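Local structure of 2,4-dihydroxyhept-2-ene-1,7-dioic acid aldolase (Kordia algicida OT-1, 6BDE) at residues T7-L12 / D23-Q28; D15-E20 / D64-T69; F142-M147 / A158-E163. The protein binds heme b and, as a member of the H-NOX family, probably serves as a sensor of nitric oxide in signalling. The protein carries 1 engineered substitution. All coordinates share one frame; numbering follows the deposited sequence.

Contact 1: T7-L12 / D23-Q28; sequences TEFLDL and DKIITQ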
loop_
_atom_site.group_PDB
_atom_site.type_symbol
_atom_site.label_atom_id
_atom_site.label_comp_id
_atom_site.label_asym_id
_atom_site.label_seq_id
_atom_site.Cartn_x
_atom_site.Cartn_y
_atom_site.Cartn_z
ATOM N N THR A 7 -11.647 -4.381 4.853
ATOM C CA THR A 7 -12.603 -5.112 4.026
ATOM C C THR A 7 -11.967 -5.591 2.726
ATOM O O THR A 7 -12.172 -6.739 2.312
ATOM C CB THR A 7 -13.824 -4.239 3.734
ATOM O OG1 THR A 7 -13.412 -3.044 3.059
ATOM C CG2 THR A 7 -14.535 -3.867 5.029
ATOM N N GLU A 8 -11.193 -4.726 2.065
ATOM C CA GLU A 8 -10.533 -5.125 0.826
ATOM C C GLU A 8 -9.462 -6.179 1.076
ATOM O O GLU A 8 -9.232 -7.041 0.219
ATOM C CB GLU A 8 -9.923 -3.907 0.135
ATOM C CG GLU A 8 -10.943 -2.902 -0.379
ATOM C CD GLU A 8 -11.720 -3.412 -1.579
ATOM O OE1 GLU A 8 -11.238 -4.348 -2.251
ATOM O OE2 GLU A 8 -12.813 -2.873 -1.852
ATOM N N PHE A 9 -8.803 -6.128 2.235
ATOM C CA PHE A 9 -7.773 -7.113 2.552
ATOM C C PHE A 9 -8.382 -8.494 2.752
ATOM O O PHE A 9 -7.928 -9.475 2.152
ATOM C CB PHE A 9 -6.998 -6.676 3.797
ATOM C CG PHE A 9 -6.101 -7.742 4.363
ATOM C CD1 PHE A 9 -4.920 -8.085 3.726
ATOM C CD2 PHE A 9 -6.437 -8.396 5.538
ATOM C CE1 PHE A 9 -4.091 -9.064 4.248
ATOM C CE2 PHE A 9 -5.613 -9.377 6.064
ATOM C CZ PHE A 9 -4.438 -9.710 5.418
ATOM N N LEU A 10 -9.417 -8.590 3.589
ATOM C CA LEU A 10 -10.047 -9.884 3.825
ATOM C C LEU A 10 -10.743 -10.407 2.575
ATOM O O LEU A 10 -10.853 -11.623 2.394
ATOM C CB LEU A 10 -11.029 -9.785 4.991
ATOM C CG LEU A 10 -10.408 -9.369 6.329
ATOM C CD1 LEU A 10 -11.480 -9.218 7.395
ATOM C CD2 LEU A 10 -9.342 -10.367 6.763
ATOM N N ASP A 11 -11.217 -9.510 1.707
ATOM C CA ASP A 11 -11.715 -9.942 0.405
ATOM C C ASP A 11 -10.614 -10.620 -0.399
ATOM O O ASP A 11 -10.844 -11.655 -1.035
ATOM C CB ASP A 11 -12.280 -8.749 -0.369
ATOM C CG ASP A 11 -13.690 -8.391 0.055
ATOM O OD1 ASP A 11 -14.287 -9.154 0.844
ATOM O OD2 ASP A 11 -14.203 -7.348 -0.401
ATOM N N LEU A 12 -9.407 -10.051 -0.374
ATOM C CA LEU A 12 -8.287 -10.643 -1.097
ATOM C C LEU A 12 -7.858 -11.963 -0.466
ATOM O O LEU A 12 -7.461 -12.895 -1.175
ATOM C CB LEU A 12 -7.119 -9.659 -1.140
ATOM C CG LEU A 12 -5.968 -9.992 -2.089
ATOM C CD1 LEU A 12 -6.492 -10.262 -3.490
ATOM C CD2 LEU A 12 -4.952 -8.864 -2.102
ATOM N N ASP A 23 -11.646 -17.029 8.242
ATOM C CA ASP A 23 -12.126 -17.370 9.576
ATOM C C ASP A 23 -10.980 -17.751 10.503
ATOM O O ASP A 23 -11.045 -17.489 11.709
ATOM C CB ASP A 23 -13.133 -18.518 9.497
ATOM C CG ASP A 23 -14.392 -18.137 8.749
ATOM O OD1 ASP A 23 -14.866 -18.951 7.929
ATOM O OD2 ASP A 23 -14.913 -17.027 8.984
ATOM N N LYS A 24 -9.928 -18.368 9.961
ATOM C CA LYS A 24 -8.828 -18.835 10.797
ATOM C C LYS A 24 -8.037 -17.667 11.376
ATOM O O LYS A 24 -7.834 -17.586 12.592
ATOM C CB LYS A 24 -7.913 -19.760 9.995
ATOM C CG LYS A 24 -6.652 -20.168 10.742
ATOM C CD LYS A 24 -6.127 -21.515 10.271
ATOM C CE LYS A 24 -4.875 -21.912 11.039
ATOM N NZ LYS A 24 -4.431 -23.295 10.717
ATOM N N ILE A 25 -7.581 -16.751 10.517
ATOM C CA ILE A 25 -6.779 -15.631 11.002
ATOM C C ILE A 25 -7.608 -14.719 11.895
ATOM O O ILE A 25 -7.064 -14.044 12.778
ATOM C CB ILE A 25 -6.156 -14.859 9.823
ATOM C CG1 ILE A 25 -7.238 -14.190 8.972
ATOM C CG2 ILE A 25 -5.301 -15.786 8.973
ATOM C CD1 ILE A 25 -6.688 -13.274 7.899
ATOM N N ILE A 26 -8.927 -14.681 11.694
ATOM C CA ILE A 26 -9.792 -13.922 12.590
ATOM C C ILE A 26 -9.911 -14.630 13.933
ATOM O O ILE A 26 -9.873 -13.994 14.993
ATOM C CB ILE A 26 -11.169 -13.698 11.938
ATOM C CG1 ILE A 26 -11.080 -12.615 10.862
ATOM C CG2 ILE A 26 -12.209 -13.322 12.984
ATOM C CD1 ILE A 26 -12.390 -12.350 10.156
ATOM N N THR A 27 -10.044 -15.958 13.912
ATOM C CA THR A 27 -10.135 -16.711 15.160
ATOM C C THR A 27 -8.830 -16.639 15.947
ATOM O O THR A 27 -8.849 -16.490 17.175
ATOM C CB THR A 27 -10.521 -18.163 14.863
ATOM O OG1 THR A 27 -11.902 -18.221 14.481
ATOM C CG2 THR A 27 -10.310 -19.043 16.084
ATOM N N GLN A 28 -7.687 -16.717 15.257
ATOM C CA GLN A 28 -6.391 -16.591 15.916
ATOM C C GLN A 28 -6.111 -15.184 16.429
ATOM O O GLN A 28 -5.111 -14.994 17.130
ATOM C CB GLN A 28 -5.263 -17.004 14.964
ATOM C CG GLN A 28 -5.343 -18.424 14.445
ATOM C CD GLN A 28 -4.371 -18.679 13.307
ATOM O OE1 GLN A 28 -4.346 -17.946 12.319
ATOM N NE2 GLN A 28 -3.560 -19.721 13.446
#

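Contact 2: D15-E20 / D64-T69; sequences DKFGLE and DDLLLT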
loop_
_atom_site.group_PDB
_atom_site.type_symbol
_atom_site.label_atom_id
_atom_site.label_comp_id
_atom_site.label_asym_id
_atom_site.label_seq_id
_atom_site.Cartn_x
_atom_site.Cartn_y
_atom_site.Cartn_z
ATOM N N ASP A 15 -10.269 -14.403 -1.649
ATOM C CA ASP A 15 -10.064 -14.665 -3.069
ATOM C C ASP A 15 -8.876 -15.591 -3.305
ATOM O O ASP A 15 -8.928 -16.467 -4.175
ATOM C CB ASP A 15 -9.875 -13.344 -3.817
ATOM C CG ASP A 15 -9.332 -13.535 -5.220
ATOM O OD1 ASP A 15 -9.577 -14.600 -5.821
ATOM O OD2 ASP A 15 -8.651 -12.615 -5.722
ATOM N N LYS A 16 -7.800 -15.422 -2.538
ATOM C CA LYS A 16 -6.555 -16.137 -2.796
ATOM C C LYS A 16 -6.399 -17.410 -1.974
ATOM O O LYS A 16 -5.929 -18.423 -2.500
ATOM C CB LYS A 16 -5.357 -15.217 -2.539
ATOM C CG LYS A 16 -4.004 -15.879 -2.762
ATOM C CD LYS A 16 -3.830 -16.327 -4.206
ATOM C CE LYS A 16 -3.842 -15.144 -5.156
ATOM N NZ LYS A 16 -2.806 -14.141 -4.792
ATOM N N PHE A 17 -6.781 -17.389 -0.695
ATOM C CA PHE A 17 -6.519 -18.508 0.199
ATOM C C PHE A 17 -7.771 -19.227 0.686
ATOM O O PHE A 17 -7.649 -20.314 1.262
ATOM C CB PHE A 17 -5.705 -18.036 1.414
ATOM C CG PHE A 17 -4.401 -17.381 1.052
ATOM C CD1 PHE A 17 -4.304 -16.002 0.951
ATOM C CD2 PHE A 17 -3.279 -18.149 0.788
ATOM C CE1 PHE A 17 -3.106 -15.402 0.615
ATOM C CE2 PHE A 17 -2.080 -17.554 0.448
ATOM C CZ PHE A 17 -1.993 -16.180 0.362
ATOM N N GLY A 18 -8.952 -18.661 0.495
ATOM C CA GLY A 18 -10.178 -19.349 0.834
ATOM C C GLY A 18 -10.864 -18.744 2.052
ATOM O O GLY A 18 -10.256 -18.054 2.875
ATOM N N LEU A 19 -12.165 -19.031 2.160
ATOM C CA LEU A 19 -12.968 -18.478 3.248
ATOM C C LEU A 19 -12.553 -19.038 4.601
ATOM O O LEU A 19 -12.638 -18.337 5.616
ATOM C CB LEU A 19 -14.450 -18.756 2.998
ATOM C CG LEU A 19 -15.448 -17.997 3.874
ATOM C CD1 LEU A 19 -15.500 -16.531 3.479
ATOM C CD2 LEU A 19 -16.828 -18.634 3.794
ATOM N N GLU A 20 -12.110 -20.297 4.640
ATOM C CA GLU A 20 -11.689 -20.894 5.902
ATOM C C GLU A 20 -10.453 -20.205 6.467
ATOM O O GLU A 20 -10.300 -20.119 7.691
ATOM C CB GLU A 20 -11.427 -22.390 5.718
ATOM C CG GLU A 20 -10.571 -22.738 4.507
ATOM C CD GLU A 20 -11.388 -22.920 3.242
ATOM O OE1 GLU A 20 -10.833 -22.729 2.140
ATOM O OE2 GLU A 20 -12.588 -23.250 3.351
ATOM N N ASP A 64 5.906 -9.208 3.848
ATOM C CA ASP A 64 6.336 -8.380 2.725
ATOM C C ASP A 64 5.541 -8.703 1.464
ATOM O O ASP A 64 4.941 -7.819 0.842
ATOM C CB ASP A 64 7.832 -8.584 2.471
ATOM C CG ASP A 64 8.703 -7.725 3.361
ATOM O OD1 ASP A 64 8.153 -6.958 4.177
ATOM O OD2 ASP A 64 9.942 -7.821 3.241
ATOM N N ASP A 65 5.523 -9.982 1.081
ATOM C CA ASP A 65 4.870 -10.381 -0.162
ATOM C C ASP A 65 3.356 -10.241 -0.068
ATOM O O ASP A 65 2.696 -9.907 -1.060
ATOM C CB ASP A 65 5.255 -11.817 -0.511
ATOM C CG ASP A 65 6.648 -11.921 -1.095
ATOM O OD1 ASP A 65 7.363 -10.897 -1.125
ATOM O OD2 ASP A 65 7.031 -13.030 -1.518
ATOM N N LEU A 66 2.784 -10.507 1.108
ATOM C CA LEU A 66 1.346 -10.334 1.281
ATOM C C LEU A 66 0.947 -8.873 1.117
ATOM O O LEU A 66 -0.049 -8.564 0.451
ATOM C CB LEU A 66 0.911 -10.860 2.648
ATOM C CG LEU A 66 1.003 -12.370 2.873
ATOM C CD1 LEU A 66 0.832 -12.708 4.347
ATOM C CD2 LEU A 66 -0.032 -13.097 2.028
ATOM N N LEU A 67 1.717 -7.958 1.715
ATOM C CA LEU A 67 1.411 -6.538 1.593
ATOM C C LEU A 67 1.694 -6.019 0.189
ATOM O O LEU A 67 0.999 -5.112 -0.283
ATOM C CB LEU A 67 2.204 -5.739 2.627
ATOM C CG LEU A 67 1.676 -5.792 4.062
ATOM C CD1 LEU A 67 2.570 -4.990 4.995
ATOM C CD2 LEU A 67 0.241 -5.293 4.125
ATOM N N LEU A 68 2.703 -6.570 -0.488
ATOM C CA LEU A 68 2.958 -6.189 -1.875
ATOM C C LEU A 68 1.770 -6.551 -2.756
ATOM O O LEU A 68 1.278 -5.720 -3.528
ATOM C CB LEU A 68 4.237 -6.862 -2.379
ATOM C CG LEU A 68 4.877 -6.327 -3.666
ATOM C CD1 LEU A 68 6.371 -6.604 -3.666
ATOM C CD2 LEU A 68 4.230 -6.911 -4.919
ATOM N N THR A 69 1.299 -7.796 -2.652
ATOM C CA THR A 69 0.143 -8.224 -3.436
ATOM C C THR A 69 -1.089 -7.393 -3.098
ATOM O O THR A 69 -1.857 -7.016 -3.990
ATOM C CB THR A 69 -0.127 -9.710 -3.197
ATOM O OG1 THR A 69 1.002 -10.478 -3.635
ATOM C CG2 THR A 69 -1.364 -10.162 -3.959
#

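Contact 3: F142-M147 / A158-E163; sequences FGLGLM and AEIILE. With HEM (protoporphyrin IX containing Fe), chain B.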
loop_
_atom_site.group_PDB
_atom_site.type_symbol
_atom_site.label_atom_id
_atom_site.label_comp_id
_atom_site.label_asym_id
_atom_site.label_seq_id
_atom_site.Cartn_x
_atom_site.Cartn_y
_atom_site.Cartn_z
ATOM N N PHE A 142 3.271 -2.361 1.081
ATOM C CA PHE A 142 1.969 -1.905 0.608
ATOM C C PHE A 142 2.127 -0.715 -0.328
ATOM O O PHE A 142 1.496 -0.660 -1.391
ATOM C CB PHE A 142 1.073 -1.547 1.796
ATOM C CG PHE A 142 -0.306 -1.092 1.405
ATOM C CD1 PHE A 142 -1.263 -2.005 0.992
ATOM C CD2 PHE A 142 -0.649 0.250 1.460
ATOM C CE1 PHE A 142 -2.533 -1.588 0.633
ATOM C CE2 PHE A 142 -1.917 0.673 1.105
ATOM C CZ PHE A 142 -2.861 -0.247 0.690
ATOM N N GLY A 143 2.980 0.243 0.044
ATOM C CA GLY A 143 3.273 1.348 -0.848
ATOM C C GLY A 143 4.037 0.925 -2.086
ATOM O O GLY A 143 3.837 1.492 -3.163
ATOM N N LEU A 144 4.918 -0.072 -1.955
ATOM C CA LEU A 144 5.646 -0.571 -3.117
ATOM C C LEU A 144 4.693 -1.160 -4.147
ATOM O O LEU A 144 4.863 -0.947 -5.353
ATOM C CB LEU A 144 6.682 -1.611 -2.683
ATOM C CG LEU A 144 7.431 -2.353 -3.793
ATOM C CD1 LEU A 144 8.169 -1.384 -4.701
ATOM C CD2 LEU A 144 8.394 -3.370 -3.201
ATOM N N GLY A 145 3.681 -1.901 -3.690
ATOM C CA GLY A 145 2.702 -2.444 -4.618
ATOM C C GLY A 145 1.895 -1.362 -5.308
ATOM O O GLY A 145 1.560 -1.484 -6.489
ATOM N N LEU A 146 1.571 -0.289 -4.582
ATOM C CA LEU A 146 0.887 0.840 -5.202
ATOM C C LEU A 146 1.794 1.549 -6.201
ATOM O O LEU A 146 1.328 2.024 -7.243
ATOM C CB LEU A 146 0.401 1.814 -4.128
ATOM C CG LEU A 146 -0.779 1.349 -3.270
ATOM C CD1 LEU A 146 -0.893 2.188 -2.009
ATOM C CD2 LEU A 146 -2.071 1.404 -4.065
ATOM N N MET A 147 3.093 1.631 -5.897
ATOM C CA MET A 147 4.036 2.231 -6.835
ATOM C C MET A 147 4.179 1.383 -8.092
ATOM O O MET A 147 4.259 1.920 -9.203
ATOM C CB MET A 147 5.396 2.424 -6.167
ATOM C CG MET A 147 5.439 3.492 -5.086
ATOM S SD MET A 147 7.104 3.636 -4.410
ATOM C CE MET A 147 6.867 4.854 -3.121
ATOM N N ALA A 158 9.409 0.396 -13.463
ATOM C CA ALA A 158 10.496 1.017 -12.724
ATOM C C ALA A 158 11.194 -0.005 -11.844
ATOM O O ALA A 158 10.574 -0.947 -11.341
ATOM C CB ALA A 158 9.994 2.180 -11.862
ATOM N N GLU A 159 12.498 0.194 -11.670
ATOM C CA GLU A 159 13.253 -0.491 -10.632
ATOM C C GLU A 159 13.133 0.309 -9.342
ATOM O O GLU A 159 13.503 1.488 -9.302
ATOM C CB GLU A 159 14.716 -0.639 -11.041
ATOM C CG GLU A 159 15.645 -1.009 -9.895
ATOM C CD GLU A 159 17.104 -0.767 -10.228
ATOM O OE1 GLU A 159 17.483 0.409 -10.416
ATOM O OE2 GLU A 159 17.869 -1.750 -10.303
ATOM N N ILE A 160 12.606 -0.317 -8.295
ATOM C CA ILE A 160 12.377 0.346 -7.016
ATOM C C ILE A 160 13.158 -0.404 -5.948
ATOM O O ILE A 160 12.868 -1.572 -5.661
ATOM C CB ILE A 160 10.883 0.414 -6.666
ATOM C CG1 ILE A 160 10.102 1.067 -7.809
ATOM C CG2 ILE A 160 10.679 1.188 -5.372
ATOM C CD1 ILE A 160 8.628 1.250 -7.519
ATOM N N ILE A 161 14.146 0.267 -5.362
ATOM C CA ILE A 161 15.011 -0.311 -4.342
ATOM C C ILE A 161 14.608 0.261 -2.991
ATOM O O ILE A 161 14.444 1.479 -2.850
ATOM C CB ILE A 161 16.495 -0.030 -4.641
ATOM C CG1 ILE A 161 16.877 -0.600 -6.009
ATOM C CG2 ILE A 161 17.382 -0.607 -3.547
ATOM C CD1 ILE A 161 18.234 -0.151 -6.501
ATOM N N LEU A 162 14.444 -0.615 -2.005
ATOM C CA LEU A 162 14.055 -0.223 -0.658
ATOM C C LEU A 162 15.235 -0.408 0.284
ATOM O O LEU A 162 15.824 -1.492 0.345
ATOM C CB LEU A 162 12.857 -1.040 -0.168
ATOM C CG LEU A 162 11.455 -0.526 -0.512
ATOM C CD1 LEU A 162 11.204 -0.549 -2.015
ATOM C CD2 LEU A 162 10.393 -1.328 0.227
ATOM N N GLU A 163 15.577 0.651 1.015
ATOM C CA GLU A 163 16.643 0.623 2.013
ATOM C C GLU A 163 16.028 0.941 3.368
ATOM O O GLU A 163 15.565 2.063 3.595
ATOM C CB GLU A 163 17.752 1.617 1.669
ATOM C CG GLU A 163 18.430 1.371 0.334
ATOM C CD GLU A 163 19.627 2.278 0.120
ATOM O OE1 GLU A 163 19.869 3.155 0.977
ATOM O OE2 GLU A 163 20.324 2.116 -0.904
HETATM C CHA HEM B . -2.794 4.331 3.671
HETATM C CHB HEM B . -6.127 6.503 -0.025
HETATM C CHC HEM B . -1.952 6.859 -3.606
HETATM C CHD HEM B . 1.339 4.450 0.013
HETATM C C1A HEM B . -3.924 4.997 2.583
HETATM C C2A HEM B . -5.220 4.788 3.109
HETATM C C3A HEM B . -6.035 5.326 2.197
HETATM C C4A HEM B . -5.172 5.809 1.193
HETATM C CMA HEM B . -7.559 5.406 2.238
HETATM C CAA HEM B . -5.606 4.130 4.433
HETATM C CBA HEM B . -5.628 5.218 5.512
HETATM C CGA HEM B . -6.137 4.672 6.843
HETATM O O1A HEM B . -6.406 5.466 7.784
HETATM O O2A HEM B . -6.290 3.433 7.005
HETATM C C1B HEM B . -5.072 6.674 -1.289
HETATM C C2B HEM B . -5.635 6.990 -2.689
HETATM C C3B HEM B . -4.507 7.068 -3.558
HETATM C C4B HEM B . -3.324 6.806 -2.672
HETATM C CMB HEM B . -7.104 7.192 -3.057
HETATM C CAB HEM B . -4.482 7.369 -5.053
HETATM C CBB HEM B . -5.008 8.481 -5.523
HETATM C C1C HEM B . -0.807 6.082 -2.597
HETATM C C2C HEM B . 0.325 5.687 -3.343
HETATM C C3C HEM B . 1.131 5.095 -2.445
HETATM C C4C HEM B . 0.433 5.179 -1.226
HETATM C CMC HEM B . 0.579 5.891 -4.835
HETATM C CAC HEM B . 2.506 4.479 -2.688
HETATM C CBC HEM B . 3.586 5.138 -2.329
HETATM C C1D HEM B . 0.206 4.295 1.237
HETATM C C2D HEM B . 0.744 3.357 2.292
HETATM C C3D HEM B . -0.284 3.285 3.270
HETATM C C4D HEM B . -1.427 4.192 2.762
HETATM C CMD HEM B . 2.098 2.653 2.321
HETATM C CAD HEM B . -0.254 2.473 4.565
HETATM C CBD HEM B . -0.321 3.383 5.787
HETATM C CGD HEM B . 1.091 3.624 6.306
HETATM O O1D HEM B . 2.079 3.298 5.597
HETATM O O2D HEM B . 1.261 4.152 7.436
HETATM N NA HEM B . -3.792 5.581 1.318
HETATM N NB HEM B . -3.546 6.465 -1.241
HETATM N NC HEM B . -0.854 5.739 -1.241
HETATM N ND HEM B . -1.179 4.824 1.376
HETATM FE FE HEM B . -2.188 6.140 0.220
#

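Contact 1: T7-L12 / D23-Q28
Leu10 and Ile25 carry most of the apolar contact between 7-12 and 23-28, their side chains sliding past each other in opposite directions. The nearest pair is Leu10 CD2 and Ile25 CD1, 4.1 Å apart. The other branch of the same leucine turns to the next isoleucine, with Leu10 CD1 4.3 Å from Ile26 CD1, so one forked residue serves two neighbours on the facing helix. Phe9 adds a looser touch where CE2 of its ring approaches Ile25 CD1 at 4.4 Å. Ile25 reaches both Phe9 and Leu10 because its CG1 lies between the backbone N and the carbonyl carbon (chi1 65°) and the chain beyond is extended, sending CD1 outward. Large aliphatic residues suit these places, since the short axes come no closer than 11.8 Å and only the ends of long side chains can span the gap.

The two segments belong to consecutive helices, 3-17 and 19-27, which form a splayed helical hairpin; segments 7-12 and 23-27 run at 128° to each other, well short of antiparallel. Helix 45-59 packs alongside, with Leu52 on Phe9 and Asn58 on Ile25, while Tyr37 touches Leu10.

No hydrogen bond crosses between the two segments. Asp23 O takes two donors from one residue: Thr27 N at 2.9 Å and, from the opposite face of the carbonyl plane, Thr27 OG1 at 3.0 Å. A threonine one turn along can thus bend its hydroxyl back to the helix backbone at an exposed site. At the far end of this segment, Gln28 OE1 accepts a hydrogen bond from Asn58 ND2.

Contact 2: D15-E20 / D64-T69
Lys16 and Thr69 mark the closest backbone approach, with their CA atoms 10.4 Å apart, near the turn at Gly18 (phi 109°) that leads from helix 3-17 into the next helix. This turn suits glycine, which has no CB to press on the carbonyl oxygen of Phe17, and Gly18 also takes the N-cap position of helix 19-27.

Phe17 and Leu66 make the main contact, their side chains crossing at a slant. A single methyl, Leu66 CD2, sits 4.0 Å from Phe17 CZ and 4.1 Å from Phe17 CE1, so it meets the outer end of the ring. One face of that ring lies under the aliphatic part of the preceding residue, where Lys16 CG stands 3.5 Å above the plane, offset toward the rim. Lys16 starts out extended but then curls, with three successive torsions near 60°, and its NZ ends 4.3 Å from Thr69 CG2. Leu66, the buried member, also packs on Leu55 and Ser56 of helix 45-59, and Phe17 touches Thr59 there.

No hydrogen bond joins the two segments, and they bury only 92 Å² between them: dispersion accounts for Phe17 against Leu66, while Lys16 brings its amino end beside a methyl at an exposed border.

Contact 3: F142-M147 / A158-E163
The Phe142 ring turns its edge to the heme, with HEM C2D lying in the ring plane 3.5 Å from Phe142 CD2, while the ring of Tyr70 from helix 63-81 meets it at about 45°. Leu146 approaches the same face of the porphyrin, its CD1 3.4 Å from HEM C4C. The iron is displaced away from that face, consistent with this being the side opposite the axial His104. Gly143, without a side chain, lets the helix lie close to the heme methyl CMD, and Met147 runs extended beyond CG so that its CE comes 3.4 Å from the vinyl carbon HEM CBC.

The other side of this helix rests on strand 158-164 as a helix laid over a sheet, and segments 142-147 and 158-163 run nearly antiparallel, at 168°. Leu144 points at the strand with CG anti to its backbone N (chi1 173°), which puts CD1 3.7 Å from Ile160 CG2 and 4.1 Å from Leu162 CD1. Alternation along the strand turns Ile160 and Leu162 inward and Ile161 away. Ile160 also reaches along the helix, its CD1 3.7 Å from Met147 CB. Branched aliphatic residues suit the strand here, filling the space beneath the helix, and Phe174 of the adjoining strand 171-178 touches Met147, Ile160 and Leu162.

Every contact across the two segments is apolar. One helix therefore holds heme on one flank and sheet on another through mainly hydrocarbon surfaces, and the heme's hydrogen bonds come from other residues, among them Tyr133, Ser135 and Arg137; the contacts made here with the porphyrin are mainly van der Waals.

Contacts 1 and 2 share helices 3-17 and 19-27: contact 1 joins them to each other, and contact 2 joins the end of the first to helix 63-81. The two touch where Leu12 packs against Thr69. Contact 3 lies nearer the middle of the chain, on the opposite side of its centre from contact 1, and reaches contact 2 through Leu68 against Leu144 and Leu67 against Phe142. None has a hydrogen bond across its segments. Contacts 1 and 3 are wholly hydrocarbon there, whereas contact 2, which buries least, adds a lysine end beside a threonine methyl at the surface. Contact 1 is loosely spaced; contact 3 buries most and alone borders the heme.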